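Local coordinates for protein chintase (Rhizomucor miehei, PDB 5YUQ) that hydrolyses the beta-1,4 glycosidic bonds of chitin as a family 18 chitinase, probably threading the chain through a tunnel-shaped active site, at residues A195-Y199 with T209-D213; A175-M179 with A214-W218; T249-V253 with D307-K311; N184-N190 with T204-P208. One frame throughout, in Å; residues are numbered along the deposited sequence. Where two conformers were deposited one is given.

Contact 1 (A195-Y199 with T209-D213)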
loop_
_atom_site.group_PDB
_atom_site.type_symbol
_atom_site.label_atom_id
_atom_site.label_comp_id
_atom_site.label_asym_id
_atom_site.label_seq_id
_atom_site.Cartn_x
_atom_site.Cartn_y
_atom_site.Cartn_z
ATOM N N ALA A 195 -6.956 -8.287 -0.248
ATOM C CA ALA A 195 -6.059 -8.224 0.892
ATOM C C ALA A 195 -6.276 -9.441 1.771
ATOM O O ALA A 195 -6.729 -9.319 2.904
ATOM C CB ALA A 195 -6.309 -6.957 1.668
ATOM N N PRO A 196 -5.946 -10.629 1.251
ATOM C CA PRO A 196 -6.156 -11.826 2.065
ATOM C C PRO A 196 -5.275 -11.797 3.297
ATOM O O PRO A 196 -4.121 -11.366 3.208
ATOM C CB PRO A 196 -5.707 -12.961 1.147
ATOM C CG PRO A 196 -4.744 -12.326 0.182
ATOM C CD PRO A 196 -5.234 -10.919 -0.008
ATOM N N LEU A 197 -5.804 -12.239 4.429
ATOM C CA LEU A 197 -4.977 -12.363 5.622
ATOM C C LEU A 197 -4.178 -13.652 5.529
ATOM O O LEU A 197 -3.031 -13.717 5.970
ATOM C CB LEU A 197 -5.849 -12.342 6.874
ATOM C CG LEU A 197 -5.092 -12.455 8.199
ATOM C CD1 LEU A 197 -4.067 -11.349 8.327
ATOM C CD2 LEU A 197 -6.093 -12.396 9.341
ATOM N N TYR A 198 -4.783 -14.669 4.926
ATOM C CA TYR A 198 -4.106 -15.946 4.698
ATOM C C TYR A 198 -4.243 -16.411 3.258
ATOM O O TYR A 198 -5.175 -16.015 2.547
ATOM C CB TYR A 198 -4.674 -17.035 5.615
ATOM C CG TYR A 198 -4.567 -16.726 7.080
ATOM C CD1 TYR A 198 -3.365 -16.907 7.751
ATOM C CD2 TYR A 198 -5.656 -16.260 7.796
ATOM C CE1 TYR A 198 -3.256 -16.629 9.089
ATOM C CE2 TYR A 198 -5.551 -15.979 9.141
ATOM C CZ TYR A 198 -4.346 -16.168 9.780
ATOM O OH TYR A 198 -4.228 -15.893 11.122
ATOM N N TYR A 199 -3.305 -17.257 2.850
ATOM C CA TYR A 199 -3.348 -17.949 1.575
ATOM C C TYR A 199 -3.136 -19.427 1.834
ATOM O O TYR A 199 -2.222 -19.809 2.559
ATOM C CB TYR A 199 -2.267 -17.446 0.619
ATOM C CG TYR A 199 -1.997 -18.427 -0.497
ATOM C CD1 TYR A 199 -2.886 -18.551 -1.557
ATOM C CD2 TYR A 199 -0.875 -19.246 -0.480
ATOM C CE1 TYR A 199 -2.664 -19.458 -2.575
ATOM C CE2 TYR A 199 -0.641 -20.163 -1.502
ATOM C CZ TYR A 199 -1.543 -20.259 -2.545
ATOM O OH TYR A 199 -1.333 -21.161 -3.568
ATOM N N THR A 209 0.298 -15.531 -1.819
ATOM C CA THR A 209 0.701 -14.697 -0.693
ATOM C C THR A 209 -0.497 -14.045 -0.017
ATOM O O THR A 209 -1.631 -14.184 -0.467
ATOM C CB THR A 209 1.772 -13.644 -1.101
ATOM O OG1 THR A 209 2.300 -13.021 0.077
ATOM C CG2 THR A 209 1.172 -12.580 -2.015
ATOM N N SER A 210 -0.223 -13.339 1.071
ATOM C CA SER A 210 -1.250 -12.789 1.933
ATOM C C SER A 210 -0.525 -11.969 2.980
ATOM O O SER A 210 0.709 -11.906 2.976
ATOM C CB SER A 210 -2.006 -13.911 2.631
ATOM O OG SER A 210 -1.125 -14.642 3.482
ATOM N N GLY A 211 -1.285 -11.349 3.881
ATOM C CA GLY A 211 -0.688 -10.624 4.990
ATOM C C GLY A 211 0.220 -11.540 5.796
ATOM O O GLY A 211 1.368 -11.203 6.087
ATOM N N ASN A 212 -0.296 -12.713 6.141
ATOM C CA ASN A 212 0.473 -13.682 6.910
ATOM C C ASN A 212 1.732 -14.143 6.192
ATOM O O ASN A 212 2.812 -14.155 6.777
ATOM C CB ASN A 212 -0.403 -14.882 7.284
ATOM C CG ASN A 212 0.391 -15.999 7.942
ATOM O OD1 ASN A 212 0.947 -15.822 9.029
ATOM N ND2 ASN A 212 0.433 -17.157 7.292
ATOM N N ASP A 213 1.607 -14.524 4.923
ATOM C CA ASP A 213 2.768 -15.003 4.175
ATOM C C ASP A 213 3.813 -13.907 4.020
ATOM O O ASP A 213 5.017 -14.158 4.113
ATOM C CB ASP A 213 2.342 -15.530 2.801
ATOM C CG ASP A 213 1.540 -16.807 2.897
ATOM O OD1 ASP A 213 2.144 -17.875 3.123
ATOM O OD2 ASP A 213 0.306 -16.749 2.738
HETATM O O HOH W 1 -1.112 -17.772 4.899
HETATM O O HOH W 2 0.572 -20.079 2.838
#
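The Y198 ring lies obliquely against the side chain of N212, ring and amide planes 53° apart, with Y198 CD1 coming 3.6 Å from N212 CB. On one face of the same ring sits CG of its neighbour L197, offset toward the rim. Y199 goes the other way: its CG is anti to the backbone N (chi1 161°), which carries the ring off past T209 toward V206 and P208 while CB stays over the start of the helix, 3.4 Å from D213 OD2. That helix, 211-220, is N-capped by S210, whose OG takes the N-H of D213 along a nearly straight line and gives its own proton to D213 OD2, 2.7 Å away. S210 also points its CB at the other segment, 3.4 Å from P196 O. The first turn is gripped from outside as well: G211 N donates to P196 O at 2.9 Å, and N212 N to L197 O at the same distance. A water accepts from Y199 N and N212 ND2 and donates to D213 OD2; the OD1 end of the N212 amide is bonded to Y338 of helix 329-341. The loop thus supplies carbonyl oxygens to N-H groups that the first turn of a helix cannot satisfy internally, and the D213 carboxylate, drawing protons from S210 OG and two waters, probably gains further stability from the positive end of the helix dipole.

Contact 2 (A175-M179 with A214-W218)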
loop_
_atom_site.group_PDB
_atom_site.type_symbol
_atom_site.label_atom_id
_atom_site.label_comp_id
_atom_site.label_asym_id
_atom_site.label_seq_id
_atom_site.Cartn_x
_atom_site.Cartn_y
_atom_site.Cartn_z
ATOM N N ALA A 175 10.748 1.361 10.159
ATOM C CA ALA A 175 9.619 0.464 9.940
ATOM C C ALA A 175 9.403 0.177 8.481
ATOM O O ALA A 175 9.720 1.004 7.617
ATOM C CB ALA A 175 8.333 1.038 10.554
ATOM N N PHE A 176 8.842 -0.998 8.226
ATOM C CA PHE A 176 8.614 -1.488 6.881
ATOM C C PHE A 176 7.120 -1.713 6.757
ATOM O O PHE A 176 6.549 -2.580 7.438
ATOM C CB PHE A 176 9.366 -2.806 6.676
ATOM C CG PHE A 176 10.869 -2.675 6.789
ATOM C CD1 PHE A 176 11.476 -2.513 8.028
ATOM C CD2 PHE A 176 11.671 -2.719 5.659
ATOM C CE1 PHE A 176 12.852 -2.382 8.138
ATOM C CE2 PHE A 176 13.055 -2.603 5.753
ATOM C CZ PHE A 176 13.654 -2.432 6.996
ATOM N N TYR A 177 6.472 -0.916 5.915
ATOM C CA TYR A 177 5.017 -0.956 5.791
ATOM C C TYR A 177 4.633 -1.918 4.678
ATOM O O TYR A 177 4.771 -1.584 3.507
ATOM C CB TYR A 177 4.472 0.434 5.441
ATOM C CG TYR A 177 4.622 1.516 6.503
ATOM C CD1 TYR A 177 5.284 1.279 7.703
ATOM C CD2 TYR A 177 4.091 2.779 6.291
ATOM C CE1 TYR A 177 5.413 2.279 8.663
ATOM C CE2 TYR A 177 4.210 3.783 7.241
ATOM C CZ TYR A 177 4.863 3.524 8.422
ATOM O OH TYR A 177 4.978 4.522 9.358
ATOM N N ILE A 178 4.140 -3.102 5.036
ATOM C CA ILE A 178 3.815 -4.126 4.042
ATOM C C ILE A 178 2.513 -3.826 3.308
ATOM O O ILE A 178 1.446 -3.722 3.917
ATOM C CB ILE A 178 3.706 -5.518 4.681
ATOM C CG1 ILE A 178 5.035 -5.900 5.335
ATOM C CG2 ILE A 178 3.339 -6.557 3.637
ATOM C CD1 ILE A 178 4.967 -7.192 6.138
ATOM N N MET A 179 2.601 -3.711 1.988
ATOM C CA MET A 179 1.422 -3.426 1.184
ATOM C C MET A 179 0.682 -4.715 0.865
ATOM O O MET A 179 0.709 -5.210 -0.262
ATOM C CB MET A 179 1.817 -2.658 -0.076
ATOM C CG MET A 179 2.362 -1.273 0.258
ATOM S SD MET A 179 2.940 -0.347 -1.173
ATOM C CE MET A 179 1.714 -0.819 -2.400
ATOM N N ALA A 214 3.346 -12.682 3.804
ATOM C CA ALA A 214 4.250 -11.548 3.660
ATOM C C ALA A 214 5.016 -11.282 4.957
ATOM O O ALA A 214 6.238 -11.099 4.941
ATOM C CB ALA A 214 3.467 -10.301 3.238
ATOM N N VAL A 215 4.297 -11.248 6.073
ATOM C CA VAL A 215 4.921 -11.024 7.367
ATOM C C VAL A 215 5.948 -12.111 7.628
ATOM O O VAL A 215 7.080 -11.818 8.025
ATOM C CB VAL A 215 3.860 -10.983 8.488
ATOM C CG1 VAL A 215 4.497 -11.177 9.851
ATOM C CG2 VAL A 215 3.101 -9.671 8.429
ATOM N N LYS A 216 5.579 -13.360 7.366
ATOM C CA LYS A 216 6.508 -14.464 7.602
ATOM C C LYS A 216 7.731 -14.348 6.706
ATOM O O LYS A 216 8.848 -14.612 7.148
ATOM C CB LYS A 216 5.843 -15.826 7.395
ATOM C CG LYS A 216 4.719 -16.134 8.369
ATOM C CD LYS A 216 5.138 -15.938 9.805
ATOM C CE LYS A 216 3.984 -16.228 10.755
ATOM N NZ LYS A 216 3.331 -17.525 10.422
ATOM N N ALA A 217 7.528 -13.943 5.457
ATOM C CA ALA A 217 8.644 -13.818 4.525
ATOM C C ALA A 217 9.611 -12.721 4.953
ATOM O O ALA A 217 10.827 -12.897 4.887
ATOM C CB ALA A 217 8.145 -13.563 3.111
ATOM N N TRP A 218 9.072 -11.592 5.416
ATOM C CA TRP A 218 9.908 -10.466 5.832
ATOM C C TRP A 218 10.661 -10.770 7.145
ATOM O O TRP A 218 11.799 -10.369 7.300
ATOM C CB TRP A 218 9.191 -9.137 5.850
ATOM C CG TRP A 218 8.983 -8.509 4.532
ATOM C CD1 TRP A 218 7.874 -8.681 3.680
ATOM C CD2 TRP A 218 9.809 -7.545 3.881
ATOM N NE1 TRP A 218 8.002 -7.888 2.601
ATOM C CE2 TRP A 218 9.181 -7.190 2.674
ATOM C CE3 TRP A 218 11.031 -6.962 4.177
ATOM C CZ2 TRP A 218 9.716 -6.293 1.821
ATOM C CZ3 TRP A 218 11.541 -6.090 3.356
ATOM C CH2 TRP A 218 10.892 -5.726 2.167
#
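I178 reaches from strand 175-178 against helix 211-220 and touches it with two branches. CG2, anti to the backbone N, meets the methyl of A214 at 3.8 Å; the other branch runs out to CD1. The I178 and V215 side chains cross at about a right angle, I178 CD1 coming 3.9 Å from V215 CG2. The same CD1 also touches the indole of W218, at CD1 of the five-membered ring. W218, second in buried surface, lays its six-membered ring toward F176: the two ring systems are oblique, planes at 44° and centroids 5.9 Å apart, with W218 CZ3 and F176 CD2 4.1 Å from one another. In the TIM barrel of family 18 this is the usual meeting of a barrel strand with an outer helix, the axes of the two short segments running roughly antiparallel (148°) and 10.4 Å apart. L228, on the neighbouring strand 228-240, packs on both F176 and W218, and F154 presents an edge-to-face ring to the indole. W218 NE1 donates to P150 O, outside the contact. With that one polar atom satisfied, what joins strand to helix here is entirely apolar: the grip depends on the fit of methyls and rings and on their exclusion from water.

Contact 3 (T249-V253 with D307-K311)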
loop_
_atom_site.group_PDB
_atom_site.type_symbol
_atom_site.label_atom_id
_atom_site.label_comp_id
_atom_site.label_asym_id
_atom_site.label_seq_id
_atom_site.Cartn_x
_atom_site.Cartn_y
_atom_site.Cartn_z
ATOM N N THR A 249 -19.971 -21.989 -4.990
ATOM C CA THR A 249 -18.732 -21.786 -5.739
ATOM C C THR A 249 -17.581 -21.278 -4.888
ATOM O O THR A 249 -16.421 -21.561 -5.182
ATOM C CB THR A 249 -18.905 -20.792 -6.887
ATOM O OG1 THR A 249 -19.225 -19.506 -6.353
ATOM C CG2 THR A 249 -19.996 -21.253 -7.845
ATOM N N GLY A 250 -17.897 -20.514 -3.851
ATOM C CA GLY A 250 -16.866 -19.824 -3.103
ATOM C C GLY A 250 -16.338 -18.674 -3.939
ATOM O O GLY A 250 -16.899 -18.343 -4.993
ATOM N N LEU A 251 -15.248 -18.074 -3.474
ATOM C CA LEU A 251 -14.668 -16.900 -4.113
ATOM C C LEU A 251 -13.790 -17.244 -5.307
ATOM O O LEU A 251 -13.723 -16.486 -6.273
ATOM C CB LEU A 251 -13.834 -16.126 -3.080
ATOM C CG LEU A 251 -12.892 -15.026 -3.583
ATOM C CD1 LEU A 251 -13.678 -13.873 -4.195
ATOM C CD2 LEU A 251 -11.997 -14.523 -2.440
ATOM N N TYR A 252 -13.104 -18.380 -5.236
ATOM C CA TYR A 252 -11.967 -18.627 -6.123
ATOM C C TYR A 252 -12.369 -19.204 -7.475
ATOM O O TYR A 252 -11.998 -20.322 -7.827
ATOM C CB TYR A 252 -10.941 -19.511 -5.408
ATOM C CG TYR A 252 -10.474 -18.887 -4.108
ATOM C CD1 TYR A 252 -9.530 -17.870 -4.106
ATOM C CD2 TYR A 252 -11.004 -19.293 -2.890
ATOM C CE1 TYR A 252 -9.110 -17.283 -2.924
ATOM C CE2 TYR A 252 -10.597 -18.708 -1.699
ATOM C CZ TYR A 252 -9.650 -17.705 -1.728
ATOM O OH TYR A 252 -9.233 -17.126 -0.557
ATOM N N VAL A 253 -13.117 -18.413 -8.234
ATOM C CA VAL A 253 -13.679 -18.857 -9.503
ATOM C C VAL A 253 -12.972 -18.195 -10.674
ATOM O O VAL A 253 -12.343 -17.150 -10.511
ATOM C CB VAL A 253 -15.185 -18.525 -9.572
ATOM C CG1 VAL A 253 -15.924 -19.205 -8.436
ATOM C CG2 VAL A 253 -15.404 -17.016 -9.525
ATOM N N ASP A 307 -15.235 -15.219 2.994
ATOM C CA ASP A 307 -14.278 -16.254 2.652
ATOM C C ASP A 307 -13.491 -16.634 3.899
ATOM O O ASP A 307 -12.677 -15.849 4.397
ATOM C CB ASP A 307 -13.326 -15.783 1.561
ATOM C CG ASP A 307 -12.289 -16.821 1.229
ATOM O OD1 ASP A 307 -12.678 -17.975 0.960
ATOM O OD2 ASP A 307 -11.083 -16.504 1.247
ATOM N N ASP A 308 -13.735 -17.838 4.403
ATOM C CA ASP A 308 -13.090 -18.279 5.636
ATOM C C ASP A 308 -11.576 -18.466 5.488
ATOM O O ASP A 308 -10.849 -18.304 6.455
ATOM C CB ASP A 308 -13.741 -19.561 6.167
ATOM C CG ASP A 308 -13.268 -19.924 7.562
ATOM O OD1 ASP A 308 -13.195 -19.024 8.430
ATOM O OD2 ASP A 308 -12.959 -21.111 7.794
ATOM N N ILE A 309 -11.094 -18.794 4.293
ATOM C CA ILE A 309 -9.650 -18.950 4.106
ATOM C C ILE A 309 -8.895 -17.633 4.290
ATOM O O ILE A 309 -7.957 -17.553 5.090
ATOM C CB ILE A 309 -9.311 -19.560 2.732
ATOM C CG1 ILE A 309 -9.651 -21.052 2.722
ATOM C CG2 ILE A 309 -7.837 -19.360 2.408
ATOM C CD1 ILE A 309 -9.547 -21.701 1.355
ATOM N N SER A 310 -9.318 -16.599 3.567
ATOM C CA SER A 310 -8.610 -15.320 3.566
ATOM C C SER A 310 -9.068 -14.394 4.677
ATOM O O SER A 310 -8.432 -13.376 4.933
ATOM C CB SER A 310 -8.771 -14.614 2.215
ATOM O OG SER A 310 -10.113 -14.220 2.006
ATOM N N LYS A 311 -10.165 -14.762 5.342
ATOM C CA LYS A 311 -10.805 -13.934 6.361
ATOM C C LYS A 311 -11.213 -12.577 5.806
ATOM O O LYS A 311 -10.950 -11.551 6.430
ATOM C CB LYS A 311 -9.899 -13.730 7.586
ATOM C CG LYS A 311 -9.242 -14.996 8.102
ATOM C CD LYS A 311 -10.276 -15.967 8.645
ATOM C CE LYS A 311 -9.607 -17.276 9.055
ATOM N NZ LYS A 311 -10.598 -18.331 9.429
HETATM O O HOH W 3 -14.554 -19.016 -0.775
#
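One face of the Y252 ring carries L251 CD2, 3.9 Å above the plane and offset toward the rim, so the preceding residue backs the ring. Obliquely beside the CE2 side of the hydroxyl end stands the carboxylate of D307, its plane turned 73° from that of the ring and its OD1 3.5 Å from Y252 CE2. CG of Y252 is anti to the carbonyl carbon (chi1 -57°), which sends the ring across to the other segment and brings OH to D307 OD2 at 2.7 Å, in a weak bond whose proton is not settled on this acceptor. I309 and S310 close round the hydroxyl: OH lies 3.8 Å from S310 CB and only slightly farther from I309 CG2. The same OD2 has two firmer donors. S310 OG, also hydrogen-bonded to T312, meets its anti lone pair at 2.6 Å, while S310 N comes from well above the carboxylate plane, which makes D307 to S310 an Asx motif. It stands in the connection between the antiparallel strands 302-307 and 312-317, and Y252 reaches it from the long loop after strand 228-240, where it centres an inverse gamma turn. OD1 has a partner too, a water that donates to it at 2.8 Å and accepts from L251 N, bridging the loops a second time. Several donors round one buried carboxylate would tend to keep it ionised. On the far side of the turn, K311 NZ forms a salt bridge with D308 OD1.

Contact 4 (N184-N190 with T204-P208); sequences NGIRDKN and TGVEP
N184 and N190 pin the two ends of the close-packed part, each amide bonded to the backbone opposite. N184 OD1 accepts from E207 N at 2.8 Å, nearly along the C=O axis, and lies hard against V206 CB, 3.3 Å away. A water links N184 ND2 to E207 O, while N184 ND2 also donates to A193 O. At the other end N190 ND2 donates to T204 O at 2.9 Å; the acceptor lies in the plane of the N190 amide, although the donor sits above the plane of the T204 carbonyl. N190 N adds a bond to G205 O, the same oxygen that D188 CB approaches to 3.3 Å. G205 has a positive phi, and its CA lies 3.7 Å from N190 ND2. Between these ends the buried D188 closes a type I beta turn, G185 to D188: its backbone N donates to G185 O, and its OD2 takes G185 N on the anti lone pair. Both segments belong to the long excursion between strand 175-178 and helix 211-220 of the TIM barrel. The partly exposed E207 bends back at chi2 (-60°) and sets OE2 2.6 Å from D188 OD1, the carboxylates 53° apart in plane; oxygens so close suggest that one acid is protonated and donates to the other, which would imply a raised pKa. The outer side is looser. R187 is exposed, with its NH1 6.4 Å from E207 OE2, and K189 turns its end away from the contact to bond Q257.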
loop_
_atom_site.group_PDB
_atom_site.type_symbol
_atom_site.label_atom_id
_atom_site.label_comp_id
_atom_site.label_asym_id
_atom_site.label_seq_id
_atom_site.Cartn_x
_atom_site.Cartn_y
_atom_site.Cartn_z
ATOM N N ASN A 184 -4.393 -9.896 -5.572
ATOM C CA ASN A 184 -4.877 -10.599 -6.747
ATOM C C ASN A 184 -5.535 -9.671 -7.750
ATOM O O ASN A 184 -5.998 -8.582 -7.397
ATOM C CB ASN A 184 -5.820 -11.719 -6.330
ATOM C CG ASN A 184 -5.112 -12.776 -5.523
ATOM O OD1 ASN A 184 -4.325 -13.544 -6.063
ATOM N ND2 ASN A 184 -5.375 -12.814 -4.225
ATOM N N GLY A 185 -5.549 -10.094 -9.005
ATOM C CA GLY A 185 -6.183 -9.316 -10.048
ATOM C C GLY A 185 -6.205 -10.047 -11.367
ATOM O O GLY A 185 -6.207 -11.280 -11.413
ATOM N N ILE A 186 -6.283 -9.296 -12.459
ATOM C CA ILE A 186 -6.361 -9.948 -13.792
ATOM C C ILE A 186 -5.178 -10.793 -14.228
ATOM O O ILE A 186 -5.294 -11.505 -15.172
ATOM C CB ILE A 186 -6.627 -8.986 -14.958
ATOM C CG1 ILE A 186 -5.526 -7.927 -15.105
ATOM C CG2 ILE A 186 -7.953 -8.325 -14.777
ATOM C CD1 ILE A 186 -5.636 -7.203 -16.413
ATOM N N ARG A 187 -4.057 -10.669 -13.533
ATOM C CA ARG A 187 -2.910 -11.498 -13.880
ATOM C C ARG A 187 -3.117 -12.926 -13.386
ATOM O O ARG A 187 -2.331 -13.820 -13.687
ATOM C CB ARG A 187 -1.609 -10.907 -13.322
ATOM C CG ARG A 187 -1.001 -9.805 -14.194
ATOM C CD ARG A 187 0.011 -8.953 -13.423
ATOM N NE ARG A 187 -0.522 -7.623 -13.123
ATOM C CZ ARG A 187 -0.363 -6.991 -11.964
ATOM N NH1 ARG A 187 0.319 -7.562 -10.979
ATOM N NH2 ARG A 187 -0.886 -5.783 -11.787
ATOM N N ASP A 188 -4.194 -13.133 -12.640
ATOM C CA ASP A 188 -4.526 -14.447 -12.101
ATOM C C ASP A 188 -5.726 -15.072 -12.802
ATOM O O ASP A 188 -6.656 -14.373 -13.210
ATOM C CB ASP A 188 -4.825 -14.320 -10.615
ATOM C CG ASP A 188 -3.645 -13.807 -9.851
ATOM O OD1 ASP A 188 -2.678 -14.581 -9.715
ATOM O OD2 ASP A 188 -3.667 -12.641 -9.413
ATOM N N LYS A 189 -5.696 -16.397 -12.927
ATOM C CA LYS A 189 -6.777 -17.151 -13.564
ATOM C C LYS A 189 -8.099 -17.112 -12.791
ATOM O O LYS A 189 -9.174 -17.087 -13.395
ATOM C CB LYS A 189 -6.343 -18.603 -13.771
ATOM C CG LYS A 189 -5.319 -18.803 -14.886
ATOM C CD LYS A 189 -5.996 -19.105 -16.217
ATOM C CE LYS A 189 -4.983 -19.262 -17.346
ATOM N NZ LYS A 189 -4.335 -17.961 -17.686
ATOM N N ASN A 190 -8.012 -17.112 -11.464
ATOM C CA ASN A 190 -9.183 -17.101 -10.597
ATOM C C ASN A 190 -9.254 -15.808 -9.811
ATOM O O ASN A 190 -8.237 -15.143 -9.592
ATOM C CB ASN A 190 -9.138 -18.275 -9.607
ATOM C CG ASN A 190 -9.278 -19.614 -10.283
ATOM O OD1 ASN A 190 -10.078 -19.770 -11.204
ATOM N ND2 ASN A 190 -8.509 -20.597 -9.827
ATOM N N THR A 204 -5.524 -22.825 -6.169
ATOM C CA THR A 204 -4.680 -22.500 -7.311
ATOM C C THR A 204 -5.260 -21.327 -8.087
ATOM O O THR A 204 -6.409 -20.935 -7.868
ATOM C CB THR A 204 -4.516 -23.700 -8.260
ATOM O OG1 THR A 204 -5.807 -24.212 -8.607
ATOM C CG2 THR A 204 -3.702 -24.797 -7.596
ATOM N N GLY A 205 -4.454 -20.757 -8.976
ATOM C CA GLY A 205 -4.932 -19.702 -9.851
ATOM C C GLY A 205 -4.964 -18.328 -9.225
ATOM O O GLY A 205 -5.561 -17.404 -9.775
ATOM N N VAL A 206 -4.325 -18.189 -8.064
ATOM C CA VAL A 206 -4.219 -16.894 -7.401
ATOM C C VAL A 206 -2.770 -16.706 -6.972
ATOM O O VAL A 206 -1.970 -17.642 -7.048
ATOM C CB VAL A 206 -5.137 -16.783 -6.168
ATOM C CG1 VAL A 206 -6.609 -16.993 -6.561
ATOM C CG2 VAL A 206 -4.723 -17.772 -5.095
ATOM N N GLU A 207 -2.429 -15.504 -6.521
ATOM C CA GLU A 207 -1.079 -15.254 -6.020
ATOM C C GLU A 207 -0.889 -15.967 -4.694
ATOM O O GLU A 207 -1.752 -15.911 -3.827
ATOM C CB GLU A 207 -0.846 -13.757 -5.835
ATOM C CG GLU A 207 -0.930 -12.967 -7.128
ATOM C CD GLU A 207 0.096 -13.405 -8.153
ATOM O OE1 GLU A 207 1.294 -13.496 -7.808
ATOM O OE2 GLU A 207 -0.284 -13.663 -9.314
ATOM N N PRO A 208 0.255 -16.639 -4.525
ATOM C CA PRO A 208 0.504 -17.429 -3.321
ATOM C C PRO A 208 1.041 -16.572 -2.174
ATOM O O PRO A 208 2.114 -16.854 -1.621
ATOM C CB PRO A 208 1.570 -18.418 -3.791
ATOM C CG PRO A 208 2.363 -17.625 -4.770
ATOM C CD PRO A 208 1.341 -16.778 -5.506
HETATM O O HOH W 4 -3.620 -14.672 -2.446
#

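Contact 2 holds helix 211-220 to barrel strand 175-178, and its two segments enclose contacts 1 and 4 along the chain. Those two interlock, their segments alternating in the order 184-190, 195-199, 204-208, 209-213, and the Y199 ring packs on E207 and P208. Contact 3 comes later, joining the loop after strand 228-240 to the turn after strand 302-307. It touches contact 1, where L197 N probably bonds S310 O, and contact 4, where N190 meets Y252 and V253. Centres of contacts 1, 3 and 4 lie 12 to 13 Å apart, whereas contacts 2 and 3 are 23 Å apart. The excursion from the barrel thus ties its helix to the outlying antiparallel strands.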